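Local coordinates for protein malyl-CoA lyase/beta-methylmalyl-CoA lyase (Methylobacterium extorquens, PDB 5UGR) that belongs to the HpcH/HpaI aldolase/citrate lyase family of TIM-barrel enzymes, binds magnesium and assembles from six protein chains, at residues D117-T121 against S154-L158; V107-V113 against N147-I151; P11-R15 against Q316-M321. One frame throughout, in Å; residues are numbered along the deposited sequence. Where two conformers were deposited one is given.

Contact 1 of 3, residues D117-T121 against S154-L158; sequences DVLTT and SSKRL
The carboxylate of Asp-117 meets two different donors, one at each oxygen. OD1 receives NE of Arg-157 at 2.8 Å, a salt bridge bent to 149° at the hydrogen, and OD2 receives the hydroxyl OG of Ser-155 at 2.7 Å. Both donors come from above the carboxylate plane. Of the two oxygens only OD1 pairs with the arginine, through NE, and the 80° between the carboxylate and guanidinium planes agrees with this rather than with a flat two-pronged pair. Seen from the arginine the geometry is regular: OD1 lies in the guanidinium plane, as does Thr-121 OG1, which takes a nearly straight bond from Arg-157 NH2 (2.8 Å, 168°). The methyl CG2 of Thr-120 sits over the centre of one guanidinium face, 4.0 Å from Arg-157 CZ. An extended run from CG to NE carries the arginine across to the helix.

Second-shell bonds set these groups in place. Thr-121 OG1 donates to Asp-117 O one turn back, which leaves its oxygen able to accept from the arginine. Ser-155 OG, turned anti to its own nitrogen, also accepts from Arg-157 N at 3.0 Å, an ST turn within the type I turn from Ser-155 to Leu-158. A water joins Asp-117 OD2 to Ser-154 O. Further out, Glu-124 gives Arg-157 a second salt bridge, at NH2, and Ile-133 O accepts from NH1.

The contact thus ties helix 110-127 to the turn leading into strand 158-163, with Phe-135 of the adjacent barrel strand 134-139 packing against Asp-117, Thr-120 and Arg-157.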
ATOM      1  N   ASP A 117     -14.722 -17.031  -1.348  1.00 11.60           N
ATOM      2  CA  ASP A 117     -15.942 -16.206  -1.314  1.00 11.75           C
ATOM      3  C   ASP A 117     -16.612 -16.186  -2.727  1.00 13.27           C
ATOM      4  O   ASP A 117     -17.825 -16.390  -2.816  1.00 13.43           O
ATOM      5  CB  ASP A 117     -15.554 -14.821  -0.812  1.00 12.16           C
ATOM      6  CG  ASP A 117     -16.667 -14.033  -0.187  1.00 13.16           C
ATOM      7  OD1 ASP A 117     -17.850 -14.432  -0.292  1.00 14.03           O
ATOM      8  OD2 ASP A 117     -16.343 -12.930   0.347  1.00 14.31           O
ATOM      9  N   VAL A 118     -15.828 -16.028  -3.804  1.00 12.39           N
ATOM     10  CA  VAL A 118     -16.364 -16.043  -5.144  1.00 12.17           C
ATOM     11  C   VAL A 118     -17.125 -17.374  -5.362  1.00 12.53           C
ATOM     12  O   VAL A 118     -18.297 -17.360  -5.769  1.00 13.07           O
ATOM     13  CB  VAL A 118     -15.260 -15.879  -6.178  1.00 12.73           C
ATOM     14  CG1 VAL A 118     -15.808 -16.107  -7.572  1.00 15.13           C
ATOM     15  CG2 VAL A 118     -14.632 -14.458  -6.099  1.00 12.87           C
ATOM     16  N   LEU A 119     -16.447 -18.494  -5.120  1.00 12.95           N
ATOM     17  CA  LEU A 119     -17.017 -19.812  -5.443  1.00 13.78           C
ATOM     18  C   LEU A 119     -18.254 -20.054  -4.599  1.00 15.34           C
ATOM     19  O   LEU A 119     -19.304 -20.510  -5.125  1.00 14.23           O
ATOM     20  CB  LEU A 119     -15.928 -20.862  -5.274  1.00 14.36           C
ATOM     21  CG  LEU A 119     -16.336 -22.305  -5.596  1.00 16.49           C
ATOM     22  CD1 LEU A 119     -16.846 -22.431  -7.042  1.00 16.81           C
ATOM     23  CD2 LEU A 119     -15.154 -23.218  -5.373  1.00 16.83           C
ATOM     24  N   THR A 120     -18.137 -19.847  -3.290  1.00 13.96           N
ATOM     25  CA  THR A 120     -19.247 -20.051  -2.363  1.00 13.59           C
ATOM     26  C   THR A 120     -20.448 -19.196  -2.730  1.00 14.38           C
ATOM     27  O   THR A 120     -21.608 -19.701  -2.772  1.00 14.17           O
ATOM     28  CB  THR A 120     -18.817 -19.764  -0.916  1.00 14.30           C
ATOM     29  OG1 THR A 120     -17.707 -20.628  -0.559  1.00 14.73           O
ATOM     30  CG2 THR A 120     -19.960 -20.021   0.030  1.00 16.24           C
ATOM     31  N   THR A 121     -20.195 -17.933  -3.054  1.00 14.51           N
ATOM     32  CA  THR A 121     -21.278 -17.045  -3.412  1.00 13.73           C
ATOM     33  C   THR A 121     -22.048 -17.556  -4.643  1.00 13.65           C
ATOM     34  O   THR A 121     -23.300 -17.525  -4.674  1.00 14.42           O
ATOM     35  CB  THR A 121     -20.815 -15.587  -3.586  1.00 13.70           C
ATOM     36  OG1 THR A 121     -20.159 -15.183  -2.366  1.00 14.75           O
ATOM     37  CG2 THR A 121     -21.975 -14.676  -3.901  1.00 15.15           C
ATOM     38  N   SER A 154     -10.615  -9.697   4.938  1.00 13.14           N
ATOM     39  CA  SER A 154     -10.683 -10.201   3.566  1.00 12.28           C
ATOM     40  C   SER A 154     -12.043 -10.639   3.060  1.00 12.60           C
ATOM     41  O   SER A 154     -12.136 -10.916   1.854  1.00 13.96           O
ATOM     42  CB  SER A 154      -9.722 -11.381   3.446  1.00 12.75           C
ATOM     43  OG  SER A 154     -10.050 -12.459   4.295  1.00 13.86           O
ATOM     44  N   SER A 155     -13.056 -10.705   3.923  1.00 12.74           N
ATOM     45  CA  SER A 155     -14.393 -11.134   3.448  1.00 12.45           C
ATOM     46  C   SER A 155     -15.443 -10.766   4.473  1.00 12.41           C
ATOM     47  O   SER A 155     -15.243 -10.982   5.665  1.00 13.70           O
ATOM     48  CB  SER A 155     -14.444 -12.636   3.250  1.00 12.99           C
ATOM     49  OG  SER A 155     -15.759 -13.101   2.946  1.00 13.40           O
ATOM     50  N   LYS A 156     -16.603 -10.335   3.983  1.00 14.16           N
ATOM     51  CA  LYS A 156     -17.752 -10.099   4.861  1.00 15.70           C
ATOM     52  C   LYS A 156     -18.261 -11.375   5.523  1.00 14.14           C
ATOM     53  O   LYS A 156     -18.959 -11.309   6.556  1.00 15.29           O
ATOM     54  CB  LYS A 156     -18.871  -9.421   4.068  1.00 18.97           C
ATOM     55  CG  LYS A 156     -18.552  -7.966   3.748  1.00 25.58           C
ATOM     56  CD  LYS A 156     -19.749  -7.253   3.081  1.00 36.90           C
ATOM     57  CE  LYS A 156     -20.084  -7.740   1.680  1.00 39.98           C
ATOM     58  NZ  LYS A 156     -18.963  -7.558   0.675  1.00 47.11           N
ATOM     59  N   ARG A 157     -17.890 -12.537   4.950  1.00 13.25           N
ATOM     60  CA  ARG A 157     -18.211 -13.819   5.566  1.00 13.68           C
ATOM     61  C   ARG A 157     -17.351 -14.211   6.704  1.00 11.89           C
ATOM     62  O   ARG A 157     -17.687 -15.141   7.429  1.00 13.83           O
ATOM     63  CB  ARG A 157     -18.186 -14.961   4.558  1.00 13.20           C
ATOM     64  CG  ARG A 157     -19.087 -14.825   3.346  1.00 13.97           C
ATOM     65  CD  ARG A 157     -18.938 -16.024   2.424  1.00 14.05           C
ATOM     66  NE  ARG A 157     -19.721 -15.914   1.227  1.00 14.94           N
ATOM     67  CZ  ARG A 157     -20.973 -16.346   1.067  1.00 15.91           C
ATOM     68  NH1 ARG A 157     -21.615 -16.983   2.039  1.00 16.44           N
ATOM     69  NH2 ARG A 157     -21.558 -16.152  -0.108  1.00 17.37           N
ATOM     70  N   LEU A 158     -16.172 -13.575   6.839  1.00 11.99           N
ATOM     71  CA  LEU A 158     -15.215 -14.030   7.815  1.00 11.88           C
ATOM     72  C   LEU A 158     -15.697 -13.741   9.228  1.00 12.41           C
ATOM     73  O   LEU A 158     -16.094 -12.616   9.556  1.00 14.62           O
ATOM     74  CB  LEU A 158     -13.842 -13.373   7.565  1.00 13.11           C
ATOM     75  CG  LEU A 158     -12.671 -13.905   8.386  1.00 13.42           C
ATOM     76  CD1 LEU A 158     -12.485 -15.392   8.179  1.00 14.38           C
ATOM     77  CD2 LEU A 158     -11.389 -13.160   7.966  1.00 14.84           C
TER
HETATM   78  O   HOH W   1     -13.923 -11.679  -0.228  1.00 13.52           O
HETATM   79  O   HOH W   2     -16.772  -9.622   1.192  1.00 41.10           O

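Contact 2 of 3, residues V107-V113 against N147-I151; sequences VGVPADV and NVEAI
Ile-151 lies across the chain that leads into helix 110-127 and meets it with each of its outer carbons. Its CD1 comes to 3.8 Å from CG1 of Val-107, the two side chains passing each other in opposite directions, and the same methyl rests 3.7 Å from Gly-108 O. Further back along the branch, CG1 covers the peptide between Val-109 and Pro-110, 3.8 Å from Val-109 C. The Pro-110 ring crosses Ile-151 at about a right angle, with CD near CG1, while its CG reaches past to touch Ala-150 CB at 3.8 Å. In Ile-151 a chi1 of -68° sets CG2 anti to the backbone N, which turns it to Val-107 CG1 and, more loosely, to Val-113 CG2.

In the TIM barrel, 107-113 runs from the loop after strand 101-104 into helix 110-127, and 147-151 lies between strands 134-139 and 158-163, where Asn-147 precedes the short helix 148-151. Val-107 also packs on Val-137 of the intervening strand, and its side chain is about 10 Å from a bound magnesium ion.

Asn-147 lies beside the same carbonyl that Ile-151 covers, ND2 3.3 Å from Gly-108 O; that nitrogen donates to Leu-143 O and to Tyr-220 of a neighbouring subunit. The bend at Gly-108 is held from within by Asp-112, whose OD2 accepts from Gly-108 N at 2.9 Å, almost in line with the C-O bond, and from Val-109 N at 3.2 Å, well out of the carboxylate plane. Ser-2 of a neighbouring subunit also bonds this oxygen.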
ATOM      1  N   VAL A 107      -4.325 -20.541   5.270  1.00 11.91           N
ATOM      2  CA  VAL A 107      -4.540 -19.265   4.547  1.00 11.38           C
ATOM      3  C   VAL A 107      -3.267 -18.399   4.640  1.00 10.89           C
ATOM      4  O   VAL A 107      -2.665 -18.258   5.710  1.00 12.42           O
ATOM      5  CB  VAL A 107      -5.763 -18.490   5.105  1.00 11.46           C
ATOM      6  CG1 VAL A 107      -5.928 -17.111   4.462  1.00 12.75           C
ATOM      7  CG2 VAL A 107      -7.019 -19.325   4.884  1.00 13.74           C
ATOM      8  N   GLY A 108      -2.857 -17.869   3.494  1.00 11.58           N
ATOM      9  CA  GLY A 108      -1.604 -17.114   3.405  1.00 11.52           C
ATOM     10  C   GLY A 108      -1.787 -15.647   3.138  1.00 11.37           C
ATOM     11  O   GLY A 108      -1.033 -14.840   3.648  1.00 12.75           O
ATOM     12  N   VAL A 109      -2.758 -15.298   2.312  1.00 10.55           N
ATOM     13  CA  VAL A 109      -2.999 -13.924   1.876  1.00 11.41           C
ATOM     14  C   VAL A 109      -4.514 -13.681   1.756  1.00 11.00           C
ATOM     15  O   VAL A 109      -5.303 -14.626   1.603  1.00 11.89           O
ATOM     16  CB  VAL A 109      -2.314 -13.593   0.532  1.00 11.37           C
ATOM     17  CG1 VAL A 109      -0.817 -13.736   0.630  1.00 13.18           C
ATOM     18  CG2 VAL A 109      -2.829 -14.463  -0.612  1.00 13.05           C
ATOM     19  N   PRO A 110      -4.964 -12.427   1.820  1.00 10.57           N
ATOM     20  CA  PRO A 110      -6.394 -12.132   1.732  1.00 10.49           C
ATOM     21  C   PRO A 110      -7.086 -12.703   0.477  1.00 11.10           C
ATOM     22  O   PRO A 110      -8.244 -13.140   0.539  1.00 11.73           O
ATOM     23  CB  PRO A 110      -6.479 -10.628   1.807  1.00 13.67           C
ATOM     24  CG  PRO A 110      -5.193 -10.140   2.134  1.00 16.49           C
ATOM     25  CD  PRO A 110      -4.178 -11.226   2.133  1.00 11.46           C
ATOM     26  N   ALA A 111      -6.364 -12.734  -0.643  1.00 10.92           N
ATOM     27  CA  ALA A 111      -6.972 -13.204  -1.899  1.00 11.01           C
ATOM     28  C   ALA A 111      -7.322 -14.696  -1.820  1.00 11.04           C
ATOM     29  O   ALA A 111      -8.208 -15.156  -2.582  1.00 12.00           O
ATOM     30  CB  ALA A 111      -6.061 -12.941  -3.093  1.00 11.82           C
ATOM     31  N   ASP A 112      -6.678 -15.464  -0.919  1.00 11.21           N
ATOM     32  CA  ASP A 112      -7.092 -16.860  -0.716  1.00 10.70           C
ATOM     33  C   ASP A 112      -8.559 -16.893  -0.279  1.00 10.31           C
ATOM     34  O   ASP A 112      -9.377 -17.731  -0.738  1.00 12.39           O
ATOM     35  CB  ASP A 112      -6.223 -17.555   0.360  1.00 11.01           C
ATOM     36  CG  ASP A 112      -4.781 -17.867  -0.094  1.00 12.07           C
ATOM     37  OD1 ASP A 112      -4.599 -18.173  -1.284  1.00 12.23           O
ATOM     38  OD2 ASP A 112      -3.934 -17.840   0.841  1.00 12.20           O
ATOM     39  N   VAL A 113      -8.903 -16.012   0.634  1.00 10.86           N
ATOM     40  CA  VAL A 113     -10.268 -15.957   1.179  1.00 11.43           C
ATOM     41  C   VAL A 113     -11.247 -15.441   0.120  1.00 11.79           C
ATOM     42  O   VAL A 113     -12.349 -15.986  -0.041  1.00 11.76           O
ATOM     43  CB  VAL A 113     -10.326 -15.145   2.460  1.00 11.26           C
ATOM     44  CG1 VAL A 113     -11.739 -15.203   3.068  1.00 12.39           C
ATOM     45  CG2 VAL A 113      -9.333 -15.643   3.477  1.00 12.95           C
ATOM     46  N   ASN A 147       0.739 -12.182   7.354  1.00 11.38           N
ATOM     47  CA  ASN A 147      -0.300 -11.463   6.680  1.00 11.80           C
ATOM     48  C   ASN A 147      -1.612 -11.452   7.472  1.00 12.19           C
ATOM     49  O   ASN A 147      -2.665 -11.122   6.918  1.00 12.92           O
ATOM     50  CB  ASN A 147      -0.509 -12.029   5.269  1.00 12.25           C
ATOM     51  CG  ASN A 147       0.691 -11.773   4.400  1.00 14.18           C
ATOM     52  OD1 ASN A 147       0.925 -10.632   4.010  1.00 18.04           O
ATOM     53  ND2 ASN A 147       1.433 -12.774   4.112  1.00 16.76           N
ATOM     54  N   VAL A 148      -1.548 -11.747   8.782  1.00 11.57           N
ATOM     55  CA  VAL A 148      -2.788 -12.023   9.504  1.00 11.84           C
ATOM     56  C   VAL A 148      -3.716 -10.827   9.605  1.00 13.32           C
ATOM     57  O   VAL A 148      -4.945 -10.981   9.545  1.00 12.72           O
ATOM     58  CB  VAL A 148      -2.482 -12.645  10.886  1.00 12.96           C
ATOM     59  CG1 VAL A 148      -1.744 -11.720  11.831  1.00 13.31           C
ATOM     60  CG2 VAL A 148      -3.723 -13.266  11.512  1.00 13.56           C
ATOM     61  N   GLU A 149      -3.156  -9.620   9.727  1.00 12.12           N
ATOM     62  CA  GLU A 149      -3.977  -8.441   9.849  0.50 11.70           C
ATOM     63  C   GLU A 149      -4.754  -8.174   8.569  1.00 12.55           C
ATOM     64  O   GLU A 149      -5.936  -7.818   8.601  1.00 14.91           O
ATOM     65  CB  GLU A 149      -3.123  -7.223  10.214  0.50 11.17           C
ATOM     66  CG  GLU A 149      -2.375  -7.359  11.526  0.50 10.38           C
ATOM     67  CD  GLU A 149      -1.023  -8.069  11.452  0.50 10.89           C
ATOM     68  OE1 GLU A 149      -0.474  -8.513  10.313  0.50  9.23           O
ATOM     69  OE2 GLU A 149      -0.506  -8.183  12.616  0.50 10.18           O
ATOM     70  N   ALA A 150      -4.092  -8.341   7.421  1.00 11.70           N
ATOM     71  CA  ALA A 150      -4.755  -8.239   6.137  1.00 12.64           C
ATOM     72  C   ALA A 150      -5.783  -9.325   5.889  1.00 12.42           C
ATOM     73  O   ALA A 150      -6.882  -9.058   5.337  1.00 14.11           O
ATOM     74  CB  ALA A 150      -3.710  -8.206   4.987  1.00 14.37           C
ATOM     75  N   ILE A 151      -5.470 -10.525   6.322  1.00 11.15           N
ATOM     76  CA  ILE A 151      -6.461 -11.619   6.170  1.00 11.07           C
ATOM     77  C   ILE A 151      -7.722 -11.304   6.955  1.00 11.66           C
ATOM     78  O   ILE A 151      -8.828 -11.645   6.546  1.00 12.59           O
ATOM     79  CB  ILE A 151      -5.818 -12.973   6.593  1.00 11.75           C
ATOM     80  CG1 ILE A 151      -4.718 -13.384   5.586  1.00 12.83           C
ATOM     81  CG2 ILE A 151      -6.864 -14.068   6.731  1.00 13.43           C
ATOM     82  CD1 ILE A 151      -3.756 -14.435   6.112  1.00 13.97           C
TER

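Contact 3 of 3, residues P11-R15 against Q316-M321; sequences PRLHR and QKADAM
The ammonium of Lys-317 donates to Arg-12 O at 3.0 Å and is gripped a second time by Glu-251, with which it forms a salt bridge. It comes to the carbonyl at a C=O...N angle of 136°, tilted 35° from the carbonyl plane. Bends at chi2, chi3 and chi4 curl the lysine round this oxygen instead of letting it run straight, so its methylenes pack there too: CG lies 3.5 Å from Arg-12 O, and CD is 3.7 Å from Pro-11 O. A water donating to Pro-11 O and Gln-316 O adds a bridge between the backbones.

Apolar packing continues on both flanks. Pro-11 runs alongside Gln-316 in the same direction, with CG of the proline 3.9 Å from CB of the glutamine. Leu-13 sets CB against Ala-320 CB at 3.9 Å and crosses Met-321 at about a right angle, CD2 to CG 3.7 Å. The same methionine carbon stands 3.8 Å above one face of the Arg-15 guanidinium, offset toward its rim, while CE touches NH1. That guanidinium has partners beyond the helix: NE is salt-bridged to Asp-37 and NH1 is hydrogen-bonded to Thr-269.

In the fold, the segment entering the first barrel strand, 16-21, is backed by the C-terminal helix 305-322, with Arg-223 of strand 223-226 against Lys-317 and helix 259-268 against Arg-15.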
ATOM      1  N   PRO A  11     -22.539 -13.290  15.788  0.50 20.70           N
ATOM      2  CA  PRO A  11     -22.081 -13.657  17.151  0.50 18.54           C
ATOM      3  C   PRO A  11     -22.431 -15.087  17.658  0.50 20.36           C
ATOM      4  O   PRO A  11     -23.333 -15.232  18.486  0.50 23.05           O
ATOM      5  CB  PRO A  11     -22.744 -12.588  18.036  0.50 21.49           C
ATOM      6  CG  PRO A  11     -24.011 -12.238  17.317  0.50 23.20           C
ATOM      7  CD  PRO A  11     -23.761 -12.469  15.833  0.50 21.41           C
ATOM      8  N   ARG A  12     -21.655 -16.082  17.286  1.00 18.21           N
ATOM      9  CA  ARG A  12     -21.910 -17.497  17.646  1.00 15.68           C
ATOM     10  C   ARG A  12     -21.162 -17.856  18.895  1.00 16.16           C
ATOM     11  O   ARG A  12     -20.061 -17.340  19.159  1.00 18.23           O
ATOM     12  CB  ARG A  12     -21.448 -18.431  16.547  1.00 15.57           C
ATOM     13  CG  ARG A  12     -21.965 -18.093  15.150  1.00 14.95           C
ATOM     14  CD  ARG A  12     -21.595 -19.133  14.112  1.00 15.34           C
ATOM     15  NE  ARG A  12     -21.784 -18.651  12.751  1.00 15.47           N
ATOM     16  CZ  ARG A  12     -22.688 -19.088  11.879  1.00 15.78           C
ATOM     17  NH1 ARG A  12     -23.677 -19.949  12.215  1.00 17.85           N
ATOM     18  NH2 ARG A  12     -22.634 -18.619  10.669  1.00 16.38           N
ATOM     19  N   LEU A  13     -21.722 -18.842  19.619  1.00 16.63           N
ATOM     20  CA  LEU A  13     -21.065 -19.469  20.755  1.00 17.19           C
ATOM     21  C   LEU A  13     -20.037 -20.459  20.220  1.00 17.11           C
ATOM     22  O   LEU A  13     -20.323 -21.254  19.346  1.00 18.39           O
ATOM     23  CB  LEU A  13     -22.098 -20.182  21.634  1.00 20.07           C
ATOM     24  CG  LEU A  13     -21.541 -20.857  22.856  1.00 21.60           C
ATOM     25  CD1 LEU A  13     -21.039 -19.880  23.880  1.00 21.90           C
ATOM     26  CD2 LEU A  13     -22.645 -21.673  23.520  1.00 22.95           C
ATOM     27  N   HIS A  14     -18.801 -20.330  20.666  1.00 16.02           N
ATOM     28  CA  HIS A  14     -17.672 -21.020  20.059  1.00 15.33           C
ATOM     29  C   HIS A  14     -16.616 -21.403  21.111  1.00 17.00           C
ATOM     30  O   HIS A  14     -15.423 -21.143  20.952  1.00 20.87           O
ATOM     31  CB  HIS A  14     -17.107 -20.080  18.992  1.00 15.59           C
ATOM     32  CG  HIS A  14     -16.215 -20.715  18.003  1.00 14.63           C
ATOM     33  ND1 HIS A  14     -16.018 -20.171  16.746  1.00 16.52           N
ATOM     34  CD2 HIS A  14     -15.462 -21.829  18.052  1.00 16.38           C
ATOM     35  CE1 HIS A  14     -15.204 -20.947  16.066  1.00 15.95           C
ATOM     36  NE2 HIS A  14     -14.837 -21.941  16.846  1.00 15.26           N
ATOM     37  N   ARG A  15     -17.046 -22.013  22.202  1.00 15.68           N
ATOM     38  CA  ARG A  15     -16.116 -22.433  23.258  1.00 14.84           C
ATOM     39  C   ARG A  15     -15.254 -23.641  22.885  1.00 14.68           C
ATOM     40  O   ARG A  15     -14.083 -23.753  23.273  1.00 15.46           O
ATOM     41  CB  ARG A  15     -16.889 -22.735  24.544  1.00 15.97           C
ATOM     42  CG  ARG A  15     -17.703 -21.597  25.105  1.00 17.02           C
ATOM     43  CD  ARG A  15     -18.688 -22.065  26.130  1.00 16.70           C
ATOM     44  NE  ARG A  15     -19.599 -23.054  25.599  1.00 18.73           N
ATOM     45  CZ  ARG A  15     -20.358 -23.855  26.344  1.00 19.61           C
ATOM     46  NH1 ARG A  15     -20.358 -23.787  27.674  1.00 22.81           N
ATOM     47  NH2 ARG A  15     -21.146 -24.727  25.763  1.00 20.93           N
ATOM     48  N   GLN A 316     -25.196 -12.171  23.268  1.00 24.41           N
ATOM     49  CA  GLN A 316     -25.727 -13.160  22.336  1.00 29.17           C
ATOM     50  C   GLN A 316     -25.146 -14.540  22.652  1.00 26.59           C
ATOM     51  O   GLN A 316     -25.829 -15.555  22.565  1.00 30.92           O
ATOM     52  CB  GLN A 316     -25.477 -12.753  20.857  1.00 35.79           C
ATOM     53  CG  GLN A 316     -26.378 -11.608  20.326  1.00 38.27           C
ATOM     54  CD  GLN A 316     -27.887 -11.866  20.377  1.00 41.18           C
ATOM     55  OE1 GLN A 316     -28.638 -11.015  20.878  1.00 60.51           O
ATOM     56  NE2 GLN A 316     -28.344 -13.013  19.859  1.00 41.17           N
ATOM     57  N   LYS A 317     -23.868 -14.561  22.975  1.00 28.73           N
ATOM     58  CA  LYS A 317     -23.155 -15.764  23.426  1.00 31.57           C
ATOM     59  C   LYS A 317     -23.659 -16.365  24.766  1.00 28.78           C
ATOM     60  O   LYS A 317     -23.880 -17.598  24.878  1.00 30.31           O
ATOM     61  CB  LYS A 317     -21.620 -15.505  23.427  1.00 39.17           C
ATOM     62  CG  LYS A 317     -20.894 -15.648  22.073  1.00 50.43           C
ATOM     63  CD  LYS A 317     -20.910 -14.405  21.171  1.00 41.43           C
ATOM     64  CE  LYS A 317     -19.547 -13.915  20.689  1.00 41.68           C
ATOM     65  NZ  LYS A 317     -19.006 -14.568  19.442  1.00 27.21           N
ATOM     66  N   ALA A 318     -23.895 -15.510  25.764  1.00 25.20           N
ATOM     67  CA  ALA A 318     -24.475 -15.928  27.043  1.00 26.72           C
ATOM     68  C   ALA A 318     -25.888 -16.487  26.857  1.00 25.30           C
ATOM     69  O   ALA A 318     -26.301 -17.473  27.482  1.00 25.56           O
ATOM     70  CB  ALA A 318     -24.499 -14.755  28.023  1.00 27.89           C
ATOM     71  N   ASP A 319     -26.639 -15.848  25.971  1.00 21.53           N
ATOM     72  CA  ASP A 319     -28.020 -16.276  25.728  1.00 21.80           C
ATOM     73  C   ASP A 319     -27.993 -17.655  25.101  1.00 24.13           C
ATOM     74  O   ASP A 319     -28.846 -18.487  25.379  1.00 25.53           O
ATOM     75  CB  ASP A 319     -28.727 -15.301  24.784  1.00 27.99           C
ATOM     76  CG  ASP A 319     -29.081 -13.948  25.456  1.00 28.45           C
ATOM     77  OD1 ASP A 319     -28.931 -13.774  26.724  1.00 27.44           O
ATOM     78  OD2 ASP A 319     -29.591 -13.085  24.683  1.00 44.87           O
ATOM     79  N   ALA A 320     -27.038 -17.894  24.194  1.00 24.37           N
ATOM     80  CA  ALA A 320     -26.920 -19.221  23.541  1.00 25.39           C
ATOM     81  C   ALA A 320     -26.658 -20.338  24.532  1.00 27.13           C
ATOM     82  O   ALA A 320     -27.184 -21.438  24.418  1.00 28.80           O
ATOM     83  CB  ALA A 320     -25.811 -19.199  22.508  1.00 28.85           C
ATOM     84  N   MET A 321     -25.826 -20.049  25.507  1.00 25.58           N
ATOM     85  CA  MET A 321     -25.495 -20.995  26.556  1.00 27.80           C
ATOM     86  C   MET A 321     -26.733 -21.343  27.328  1.00 27.93           C
ATOM     87  O   MET A 321     -26.920 -22.492  27.681  1.00 33.51           O
ATOM     88  CB  MET A 321     -24.374 -20.483  27.488  1.00 31.90           C
ATOM     89  CG  MET A 321     -23.061 -21.201  27.202  1.00 32.42           C
ATOM     90  SD  MET A 321     -21.962 -20.483  28.357  1.00 36.53           S
ATOM     91  CE  MET A 321     -22.418 -21.623  29.721  1.00 47.09           C
TER
HETATM   92  O   HOH W   3     -25.346 -16.785  19.618  1.00 34.99           O

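Overall arrangement
Contacts 1 and 2 share helix 110-127 and touch, Ser-154 and Ser-155 packing on Val-113; their segments alternate along the chain, and their centres lie about 12 Å apart. Contact 3 joins segments near the two chain ends and encloses both in sequence, its centre about 23 Å from that of contact 1 and about 26 Å from that of contact 2. All three are partly buried: one touching residue is exposed in each of contacts 1 and 3, none in contact 2. Their chemistry differs: charge and hydroxyls in contact 1, mainly hydrocarbon in contact 2, and a lysine-to-carbonyl bond within mixed packing in contact 3. Other subunits reach contacts 1 and 2, but not contact 3.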